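Local coordinates for protein thioesterase (Xanthomonas campestris pv. campestris, PDB 2FUJ) that probably hydrolyses fatty acyl-CoA thioesters, as a tetrameric member of the hotdog-fold thioesterases, at residues A11-V17 / N76-L82; S91-R97 / S109-V115; H27-Y33 / Y68-V73. All coordinates share one frame; numbering follows the deposited sequence.

Contact 1. Residues A11-V17 / N76-L82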
loop_
_atom_site.group_PDB
_atom_site.type_symbol
_atom_site.label_atom_id
_atom_site.label_comp_id
_atom_site.label_asym_id
_atom_site.label_seq_id
_atom_site.Cartn_x
_atom_site.Cartn_y
_atom_site.Cartn_z
ATOM N N ALA A 11 6.398 7.644 23.443
ATOM C CA ALA A 11 5.936 6.272 23.320
ATOM C C ALA A 11 6.963 5.344 22.679
ATOM O O ALA A 11 7.851 5.784 21.956
ATOM C CB ALA A 11 4.646 6.248 22.511
ATOM N N ARG A 12 6.825 4.051 22.963
ATOM C CA ARG A 12 7.684 3.010 22.411
ATOM C C ARG A 12 6.664 1.960 21.958
ATOM O O ARG A 12 6.217 1.118 22.741
ATOM C CB ARG A 12 8.630 2.474 23.494
ATOM C CG ARG A 12 9.458 3.587 24.142
ATOM C CD ARG A 12 10.498 3.089 25.137
ATOM N NE ARG A 12 11.588 2.373 24.483
ATOM C CZ ARG A 12 11.751 1.055 24.526
ATOM N NH1 ARG A 12 10.892 0.303 25.200
ATOM N NH2 ARG A 12 12.769 0.485 23.888
ATOM N N VAL A 13 6.301 2.039 20.681
ATOM C CA VAL A 13 5.277 1.180 20.086
ATOM C C VAL A 13 5.756 0.001 19.245
ATOM O O VAL A 13 6.428 0.185 18.233
ATOM C CB VAL A 13 4.333 2.034 19.195
ATOM C CG1 VAL A 13 3.183 1.186 18.667
ATOM C CG2 VAL A 13 3.806 3.225 19.983
ATOM N N PRO A 14 5.409 -1.230 19.651
ATOM C CA PRO A 14 5.840 -2.383 18.860
ATOM C C PRO A 14 4.933 -2.466 17.635
ATOM O O PRO A 14 3.718 -2.339 17.751
ATOM C CB PRO A 14 5.641 -3.555 19.819
ATOM C CG PRO A 14 4.473 -3.129 20.628
ATOM C CD PRO A 14 4.752 -1.661 20.899
ATOM N N ILE A 15 5.531 -2.662 16.468
ATOM C CA ILE A 15 4.781 -2.752 15.224
ATOM C C ILE A 15 5.221 -3.996 14.479
ATOM O O ILE A 15 6.413 -4.238 14.323
ATOM C CB ILE A 15 5.051 -1.524 14.315
ATOM C CG1 ILE A 15 4.598 -0.236 15.008
ATOM C CG2 ILE A 15 4.342 -1.688 12.978
ATOM C CD1 ILE A 15 4.890 1.070 14.260
ATOM N N SER A 16 4.256 -4.788 14.026
ATOM C CA SER A 16 4.561 -5.989 13.273
ATOM C C SER A 16 4.812 -5.624 11.819
ATOM O O SER A 16 4.052 -4.859 11.235
ATOM C CB SER A 16 3.385 -6.963 13.313
ATOM O OG SER A 16 3.128 -7.404 14.622
ATOM N N VAL A 17 5.871 -6.172 11.240
ATOM C CA VAL A 17 6.170 -5.924 9.837
ATOM C C VAL A 17 5.389 -6.960 9.031
ATOM O O VAL A 17 5.179 -8.082 9.497
ATOM C CB VAL A 17 7.684 -6.078 9.539
ATOM C CG1 VAL A 17 7.936 -6.090 8.036
ATOM C CG2 VAL A 17 8.443 -4.933 10.166
ATOM N N ASN A 76 11.252 -9.625 10.720
ATOM C CA ASN A 76 11.690 -8.914 11.916
ATOM C C ASN A 76 10.784 -7.736 12.272
ATOM O O ASN A 76 10.770 -6.718 11.582
ATOM C CB ASN A 76 13.138 -8.447 11.741
ATOM C CG ASN A 76 14.077 -9.602 11.469
ATOM O OD1 ASN A 76 14.068 -10.602 12.188
ATOM N ND2 ASN A 76 14.885 -9.479 10.426
ATOM N N ASP A 77 10.018 -7.895 13.350
ATOM C CA ASP A 77 9.112 -6.853 13.819
ATOM C C ASP A 77 9.931 -5.752 14.487
ATOM O O ASP A 77 11.036 -6.001 14.963
ATOM C CB ASP A 77 8.084 -7.438 14.788
ATOM C CG ASP A 77 7.246 -8.527 14.149
ATOM O OD1 ASP A 77 6.846 -8.350 12.975
ATOM O OD2 ASP A 77 6.983 -9.552 14.816
ATOM N N ILE A 78 9.372 -4.549 14.534
ATOM C CA ILE A 78 10.086 -3.391 15.057
ATOM C C ILE A 78 9.493 -2.743 16.294
ATOM O O ILE A 78 8.401 -3.074 16.729
ATOM C CB ILE A 78 10.156 -2.309 13.974
ATOM C CG1 ILE A 78 8.723 -1.931 13.568
ATOM C CG2 ILE A 78 10.933 -2.825 12.781
ATOM C CD1 ILE A 78 7.986 -2.841 12.580
ATOM N N LEU A 79 10.247 -1.800 16.844
ATOM C CA LEU A 79 9.823 -1.040 18.001
ATOM C C LEU A 79 9.996 0.416 17.617
ATOM O O LEU A 79 11.114 0.862 17.336
ATOM C CB LEU A 79 10.701 -1.356 19.210
ATOM C CG LEU A 79 10.342 -0.530 20.437
ATOM C CD1 LEU A 79 8.945 -0.908 20.909
ATOM C CD2 LEU A 79 11.357 -0.777 21.520
ATOM N N VAL A 80 8.900 1.164 17.585
ATOM C CA VAL A 80 8.995 2.565 17.213
ATOM C C VAL A 80 8.967 3.455 18.432
ATOM O O VAL A 80 7.969 3.556 19.134
ATOM C CB VAL A 80 7.870 2.972 16.254
ATOM C CG1 VAL A 80 8.082 4.405 15.784
ATOM C CG2 VAL A 80 7.856 2.042 15.075
ATOM N N GLU A 81 10.101 4.096 18.659
ATOM C CA GLU A 81 10.301 4.988 19.777
ATOM C C GLU A 81 10.074 6.423 19.325
ATOM O O GLU A 81 10.717 6.894 18.393
ATOM C CB GLU A 81 11.725 4.799 20.285
ATOM C CG GLU A 81 12.126 5.661 21.445
ATOM C CD GLU A 81 13.509 5.293 21.940
ATOM O OE1 GLU A 81 13.648 4.239 22.600
ATOM O OE2 GLU A 81 14.459 6.044 21.647
ATOM N N LEU A 82 9.150 7.105 19.992
ATOM C CA LEU A 82 8.835 8.490 19.673
ATOM C C LEU A 82 9.176 9.391 20.859
ATOM O O LEU A 82 8.916 9.044 22.005
ATOM C CB LEU A 82 7.347 8.631 19.356
ATOM C CG LEU A 82 6.806 7.803 18.195
ATOM C CD1 LEU A 82 5.321 8.079 18.031
ATOM C CD2 LEU A 82 7.560 8.153 16.917
HETATM O O HOH W 1 4.374 -9.961 14.375
#

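Contact 2. Residues S91-R97 / S109-V115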
loop_
_atom_site.group_PDB
_atom_site.type_symbol
_atom_site.label_atom_id
_atom_site.label_comp_id
_atom_site.label_asym_id
_atom_site.label_seq_id
_atom_site.Cartn_x
_atom_site.Cartn_y
_atom_site.Cartn_z
ATOM N N SER A 91 3.620 24.033 16.785
ATOM C CA SER A 91 4.077 22.749 16.248
ATOM C C SER A 91 4.841 21.907 17.254
ATOM O O SER A 91 5.274 22.390 18.297
ATOM C CB SER A 91 4.983 22.968 15.037
ATOM O OG SER A 91 6.246 23.497 15.432
ATOM N N VAL A 92 4.988 20.629 16.930
ATOM C CA VAL A 92 5.747 19.707 17.760
ATOM C C VAL A 92 6.547 18.839 16.802
ATOM O O VAL A 92 5.999 18.269 15.852
ATOM C CB VAL A 92 4.848 18.802 18.640
ATOM C CG1 VAL A 92 5.711 17.769 19.378
ATOM C CG2 VAL A 92 4.095 19.646 19.647
ATOM N N THR A 93 7.851 18.774 17.026
ATOM C CA THR A 93 8.707 17.964 16.182
ATOM C C THR A 93 8.997 16.684 16.938
ATOM O O THR A 93 9.735 16.674 17.922
ATOM C CB THR A 93 10.012 18.684 15.844
ATOM O OG1 THR A 93 9.706 19.950 15.253
ATOM C CG2 THR A 93 10.829 17.861 14.857
ATOM N N ILE A 94 8.377 15.609 16.470
ATOM C CA ILE A 94 8.522 14.309 17.085
ATOM C C ILE A 94 9.675 13.524 16.477
ATOM O O ILE A 94 9.626 13.129 15.314
ATOM C CB ILE A 94 7.213 13.507 16.939
ATOM C CG1 ILE A 94 6.078 14.257 17.634
ATOM C CG2 ILE A 94 7.380 12.106 17.524
ATOM C CD1 ILE A 94 5.485 15.410 16.832
ATOM N N GLY A 95 10.712 13.307 17.283
ATOM C CA GLY A 95 11.859 12.546 16.832
ATOM C C GLY A 95 11.529 11.071 16.965
ATOM O O GLY A 95 10.652 10.702 17.750
ATOM N N HIS A 96 12.221 10.224 16.212
ATOM C CA HIS A 96 11.944 8.797 16.277
ATOM C C HIS A 96 13.176 7.936 16.093
ATOM O O HIS A 96 14.196 8.376 15.584
ATOM C CB HIS A 96 10.935 8.397 15.191
ATOM C CG HIS A 96 11.492 8.442 13.797
ATOM N ND1 HIS A 96 11.374 9.546 12.979
ATOM C CD2 HIS A 96 12.187 7.524 13.084
ATOM C CE1 HIS A 96 11.971 9.306 11.826
ATOM N NE2 HIS A 96 12.473 8.087 11.864
ATOM N N ARG A 97 13.045 6.685 16.512
ATOM C CA ARG A 97 14.085 5.688 16.355
ATOM C C ARG A 97 13.314 4.401 16.108
ATOM O O ARG A 97 12.521 3.991 16.947
ATOM C CB ARG A 97 14.924 5.535 17.625
ATOM C CG ARG A 97 15.749 6.751 17.991
ATOM C CD ARG A 97 16.917 6.342 18.892
ATOM N NE ARG A 97 16.452 5.505 19.992
ATOM C CZ ARG A 97 17.195 4.601 20.630
ATOM N NH1 ARG A 97 18.461 4.399 20.291
ATOM N NH2 ARG A 97 16.658 3.887 21.607
ATOM N N SER A 109 16.235 3.187 11.552
ATOM C CA SER A 109 16.005 4.558 11.125
ATOM C C SER A 109 15.765 5.546 12.249
ATOM O O SER A 109 15.278 5.192 13.326
ATOM C CB SER A 109 14.806 4.593 10.165
ATOM O OG SER A 109 14.150 5.856 10.149
ATOM N N ASP A 110 16.142 6.793 11.990
ATOM C CA ASP A 110 15.900 7.881 12.924
ATOM C C ASP A 110 15.490 9.083 12.091
ATOM O O ASP A 110 15.377 8.983 10.872
ATOM C CB ASP A 110 17.124 8.208 13.805
ATOM C CG ASP A 110 18.400 8.443 13.014
ATOM O OD1 ASP A 110 18.350 8.909 11.856
ATOM O OD2 ASP A 110 19.483 8.176 13.585
ATOM N N GLY A 111 15.259 10.209 12.750
ATOM C CA GLY A 111 14.821 11.405 12.059
ATOM C C GLY A 111 13.652 11.964 12.845
ATOM O O GLY A 111 13.558 11.744 14.051
ATOM N N ASN A 112 12.752 12.681 12.183
ATOM C CA ASN A 112 11.606 13.240 12.880
ATOM C C ASN A 112 10.435 13.540 11.956
ATOM O O ASN A 112 10.542 13.420 10.735
ATOM C CB ASN A 112 11.996 14.535 13.593
ATOM C CG ASN A 112 12.494 15.591 12.633
ATOM O OD1 ASN A 112 13.694 15.842 12.544
ATOM N ND2 ASN A 112 11.578 16.203 11.894
ATOM N N VAL A 113 9.325 13.920 12.573
ATOM C CA VAL A 113 8.110 14.303 11.874
ATOM C C VAL A 113 7.625 15.589 12.541
ATOM O O VAL A 113 7.519 15.662 13.770
ATOM C CB VAL A 113 7.008 13.234 12.004
ATOM C CG1 VAL A 113 5.739 13.723 11.322
ATOM C CG2 VAL A 113 7.472 11.929 11.389
ATOM N N VAL A 114 7.342 16.607 11.738
ATOM C CA VAL A 114 6.875 17.872 12.280
ATOM C C VAL A 114 5.363 17.926 12.191
ATOM O O VAL A 114 4.796 17.801 11.110
ATOM C CB VAL A 114 7.468 19.066 11.508
ATOM C CG1 VAL A 114 6.862 20.357 12.015
ATOM C CG2 VAL A 114 8.979 19.091 11.677
ATOM N N VAL A 115 4.723 18.096 13.340
ATOM C CA VAL A 115 3.276 18.164 13.416
ATOM C C VAL A 115 2.824 19.563 13.807
ATOM O O VAL A 115 3.434 20.200 14.661
ATOM C CB VAL A 115 2.733 17.172 14.462
ATOM C CG1 VAL A 115 1.240 17.366 14.635
ATOM C CG2 VAL A 115 3.054 15.750 14.033
HETATM O O HOH W 2 15.882 10.574 15.850
#

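Contact 3. Residues H27-Y33 / Y68-V73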
loop_
_atom_site.group_PDB
_atom_site.type_symbol
_atom_site.label_atom_id
_atom_site.label_comp_id
_atom_site.label_asym_id
_atom_site.label_seq_id
_atom_site.Cartn_x
_atom_site.Cartn_y
_atom_site.Cartn_z
ATOM N N HIS A 27 13.788 -5.662 0.675
ATOM C CA HIS A 27 13.827 -4.991 1.972
ATOM C C HIS A 27 12.575 -4.139 2.114
ATOM O O HIS A 27 11.956 -3.777 1.121
ATOM C CB HIS A 27 15.054 -4.082 2.081
ATOM C CG HIS A 27 16.342 -4.747 1.713
ATOM N ND1 HIS A 27 16.829 -4.764 0.424
ATOM C CD2 HIS A 27 17.262 -5.388 2.471
ATOM C CE1 HIS A 27 17.997 -5.382 0.405
ATOM N NE2 HIS A 27 18.282 -5.771 1.634
ATOM N N VAL A 28 12.197 -3.813 3.343
ATOM C CA VAL A 28 11.012 -2.983 3.534
ATOM C C VAL A 28 11.174 -1.668 2.765
ATOM O O VAL A 28 12.204 -1.003 2.861
ATOM C CB VAL A 28 10.777 -2.677 5.020
ATOM C CG1 VAL A 28 9.628 -1.696 5.172
ATOM C CG2 VAL A 28 10.471 -3.962 5.757
ATOM N N ASN A 29 10.144 -1.305 2.007
ATOM C CA ASN A 29 10.153 -0.089 1.193
ATOM C C ASN A 29 10.255 1.194 2.025
ATOM O O ASN A 29 9.665 1.296 3.097
ATOM C CB ASN A 29 8.891 -0.060 0.323
ATOM C CG ASN A 29 8.877 1.106 -0.650
ATOM O OD1 ASN A 29 8.281 2.148 -0.379
ATOM N ND2 ASN A 29 9.548 0.936 -1.782
ATOM N N ASN A 30 11.004 2.175 1.527
ATOM C CA ASN A 30 11.169 3.439 2.244
ATOM C C ASN A 30 9.840 4.062 2.685
ATOM O O ASN A 30 9.708 4.538 3.820
ATOM C CB ASN A 30 11.901 4.470 1.378
ATOM C CG ASN A 30 13.271 4.007 0.928
ATOM O OD1 ASN A 30 14.076 3.513 1.721
ATOM N ND2 ASN A 30 13.550 4.184 -0.353
ATOM N N ALA A 31 8.864 4.074 1.783
ATOM C CA ALA A 31 7.566 4.668 2.082
ATOM C C ALA A 31 6.847 4.024 3.265
ATOM O O ALA A 31 6.065 4.675 3.952
ATOM C CB ALA A 31 6.685 4.618 0.859
ATOM N N LYS A 32 7.117 2.747 3.506
ATOM C CA LYS A 32 6.466 2.056 4.608
ATOM C C LYS A 32 6.954 2.576 5.964
ATOM O O LYS A 32 6.254 2.464 6.969
ATOM C CB LYS A 32 6.702 0.547 4.499
ATOM C CG LYS A 32 5.424 -0.251 4.607
ATOM C CD LYS A 32 4.446 0.193 3.527
ATOM C CE LYS A 32 3.118 -0.525 3.640
ATOM N NZ LYS A 32 2.472 -0.269 4.950
ATOM N N TYR A 33 8.161 3.140 5.988
ATOM C CA TYR A 33 8.702 3.684 7.226
ATOM C C TYR A 33 7.816 4.835 7.710
ATOM O O TYR A 33 7.520 4.944 8.896
ATOM C CB TYR A 33 10.136 4.180 7.024
ATOM C CG TYR A 33 11.192 3.087 6.983
ATOM C CD1 TYR A 33 12.323 3.168 7.794
ATOM C CD2 TYR A 33 11.069 1.989 6.134
ATOM C CE1 TYR A 33 13.307 2.186 7.764
ATOM C CE2 TYR A 33 12.056 0.993 6.098
ATOM C CZ TYR A 33 13.171 1.104 6.922
ATOM O OH TYR A 33 14.147 0.130 6.920
ATOM N N TYR A 68 17.369 6.488 6.574
ATOM C CA TYR A 68 17.415 5.034 6.469
ATOM C C TYR A 68 18.827 4.570 6.797
ATOM O O TYR A 68 19.751 4.772 6.019
ATOM C CB TYR A 68 16.997 4.644 5.054
ATOM C CG TYR A 68 15.645 5.228 4.695
ATOM C CD1 TYR A 68 14.465 4.634 5.138
ATOM C CD2 TYR A 68 15.548 6.416 3.974
ATOM C CE1 TYR A 68 13.230 5.204 4.880
ATOM C CE2 TYR A 68 14.313 6.997 3.711
ATOM C CZ TYR A 68 13.155 6.388 4.166
ATOM O OH TYR A 68 11.928 6.956 3.910
ATOM N N LYS A 69 18.975 3.949 7.966
ATOM C CA LYS A 69 20.270 3.487 8.459
ATOM C C LYS A 69 20.741 2.117 8.009
ATOM O O LYS A 69 21.917 1.933 7.676
ATOM C CB LYS A 69 20.273 3.529 9.983
ATOM C CG LYS A 69 20.914 4.758 10.551
ATOM C CD LYS A 69 20.183 6.001 10.122
ATOM C CE LYS A 69 20.791 7.214 10.779
ATOM N NZ LYS A 69 22.189 7.491 10.324
ATOM N N ARG A 70 19.838 1.145 8.046
ATOM C CA ARG A 70 20.156 -0.210 7.625
ATOM C C ARG A 70 18.859 -0.849 7.175
ATOM O O ARG A 70 17.785 -0.495 7.663
ATOM C CB ARG A 70 20.787 -1.011 8.765
ATOM C CG ARG A 70 19.938 -1.136 10.016
ATOM C CD ARG A 70 20.793 -1.643 11.173
ATOM N NE ARG A 70 21.450 -2.908 10.850
ATOM C CZ ARG A 70 22.270 -3.560 11.672
ATOM N NH1 ARG A 70 22.543 -3.071 12.874
ATOM N NH2 ARG A 70 22.815 -4.702 11.295
ATOM N N PRO A 71 18.943 -1.794 6.230
ATOM C CA PRO A 71 17.766 -2.478 5.701
ATOM C C PRO A 71 17.010 -3.335 6.696
ATOM O O PRO A 71 17.600 -4.000 7.548
ATOM C CB PRO A 71 18.334 -3.295 4.545
ATOM C CG PRO A 71 19.700 -3.640 5.024
ATOM C CD PRO A 71 20.176 -2.335 5.631
ATOM N N LEU A 72 15.690 -3.292 6.566
ATOM C CA LEU A 72 14.784 -4.055 7.410
ATOM C C LEU A 72 14.166 -5.142 6.544
ATOM O O LEU A 72 13.730 -4.878 5.422
ATOM C CB LEU A 72 13.684 -3.138 7.952
ATOM C CG LEU A 72 12.439 -3.786 8.568
ATOM C CD1 LEU A 72 12.792 -4.525 9.853
ATOM C CD2 LEU A 72 11.415 -2.710 8.849
ATOM N N VAL A 73 14.145 -6.367 7.048
ATOM C CA VAL A 73 13.562 -7.459 6.293
ATOM C C VAL A 73 12.569 -8.253 7.134
ATOM O O VAL A 73 12.735 -8.407 8.342
ATOM C CB VAL A 73 14.651 -8.424 5.760
ATOM C CG1 VAL A 73 15.629 -7.660 4.898
ATOM C CG2 VAL A 73 15.379 -9.091 6.917
HETATM O O HOH W 3 14.505 -1.353 4.518
HETATM O O HOH W 4 16.644 1.496 6.450
#

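Contact 1. Residues A11-V17 / N76-L82
Arg12 and Glu81 are cross-strand neighbours, a non-hydrogen-bonded pair of antiparallel strands 11-15 and 78-82 (axes at 158°), their side chains alongside each other on one sheet face. Arg12 can be followed outward. Its CB and CG leave the strand with CG anti to the carbonyl carbon (chi1 -56°). The chi3 bend brings NE beside the carboxylate: Arg12 NE to Glu81 OE1 is 3.4 Å, a weak though nearly straight hydrogen bond (174°) within a salt bridge, OE1 lying in plane at the guanidinium edge. Glu81 OE2 is salt-bridged to Arg97. Leu79 CD2 lies over one guanidinium face, 3.0 Å from Arg12 NH2, 3.5 Å from CZ and 3.9 Å from NH1; NH2 also salt-bridges Glu104. On the other sheet face Ile15 CD1 presses on Val80 CG2 at 3.2 Å, tighter than normal contact. The ladder is regular, as in Val13 N to Val80 O, 2.7 Å. Beyond Ile15, Asp77 OD1 replaces a backbone acceptor for Val17 N (3.0 Å); Arg43 of the second subunit also binds that oxygen. Strand 9-15 is one of this chain's two edge strands; strand 78-87 pairs on its other side with strand 91-100, and helix 30-47 packs on Ala11, Val17 and Val80.

Contact 2. Residues S91-R97 / S109-V115
Ser91 and Val92 open the pairing with Val115: Val92 N donates to Val115 O at 2.8 Å, and Val115 N returns the bond to Val92 O. Thr93 comes next, opposite Val114 in a non-hydrogen-bonded pair. Its methyl, CG2, is anti to the backbone N and leans chiefly on the Asn112 amide, with Thr93 CG2 3.5 Å from Asn112 ND2, whereas OG1 lies nearest Val114 CG2. Ile94 restores the two-bond pattern with Val113, and its CD1 reaches diagonally to Val115 CG2 at 3.7 Å. Gly95 faces Asn112 without a side chain, and its CA approaches Gly111 O in a CA-H...O contact.

His96 has the largest contact area of the walk. Its N binds Gly111 O at 3.0 Å, and chi1 of 71° sets CG between the backbone N and carbonyl carbon, swinging the imidazole across the partner strand. One ring face then lies against the backbone of Gly111, whose N is 3.5 Å above the plane and displaced toward the ring's rim. At the ring edge, in plane, His96 NE2 and Ser109 OG share a hydrogen bond of 3.3 Å in which either atom could be the donor. Gly111 has phi 133° and psi -153°, a backbone region in practice open mainly to glycine. Arg97 ends the segment with CA 3.3 Å from Ser109 O, its guanidinium turned to Glu81.

The hairpin of strands 91-100 and 107-116 lies between strands 78-87 and 58-68 in the sheet, and helix 30-47 meets His96, Ser109 and Val113.

Contact 3. Residues H27-Y33 / Y68-V73
The start of helix 30-47, the long helix of the hotdog fold, meets residues 68-73, which lead from strand 58-68 toward strand 78-87, through Tyr33 and Tyr68. The rings form a T-shaped (edge-to-face) pair, with centroids 5.0 Å apart and planes at 71°: the edge of Tyr68 points at a face of Tyr33, bringing Tyr68 CE1 to 3.6 Å from Tyr33 CG. Asn30 lies over a face of the Tyr68 ring, its OD1 3.5 Å above the plane and over the centre, with amide and ring planes 48° apart. The Tyr68 hydroxyl hydrogen-bonds Thr64 OG1 of the third subunit, which places this ring at a subunit interface. Asn29 is the N-cap of the helix: its OD1 accepts from Ala31 N at 3.0 Å. In a hotdog fold such a helix lies against a curved antiparallel sheet, and here residues 68-73 run beside its first turn. One direct backbone bond joins the segments, Val28 N to Leu72 O, 2.8 Å and nearly linear at 173°. Beside it Val28 CG2, anti to the carbonyl carbon, is wedged 3.4 Å from Leu72 CG, a tight fit. Two waters extend the link around Tyr33 OH. The first also bonds Val28 O and Leu72 N; the second, hydrogen-bonded to Tyr33 OH as well, donates to Arg70 O at 2.6 Å.

Contacts 1 and 2 are antiparallel strand pairings in one sheet and meet where strand 78-87 lies beside strand 91-100: Glu81 OE2 and Arg97 NE form a salt bridge of 2.6 Å, and Leu82 packs on Ile94 and His96. Contact 2 is the most interior, its centre about 7 Å from the chain centre, with no exposed residue and no other chain touching it. Contacts 1 and 3, with centres about 9 and 13 Å out, include exposed residues and reach other subunits. Contact 1, on an edge strand, adds ion pairs to its ladder; contact 2, an interior hairpin, adds a histidine; contact 3, a helix start at a subunit interface, uses aromatic packing and water. Leu72 touches Ile78 and Val17 of contact 1, and Tyr33 meets Ser109 of contact 2.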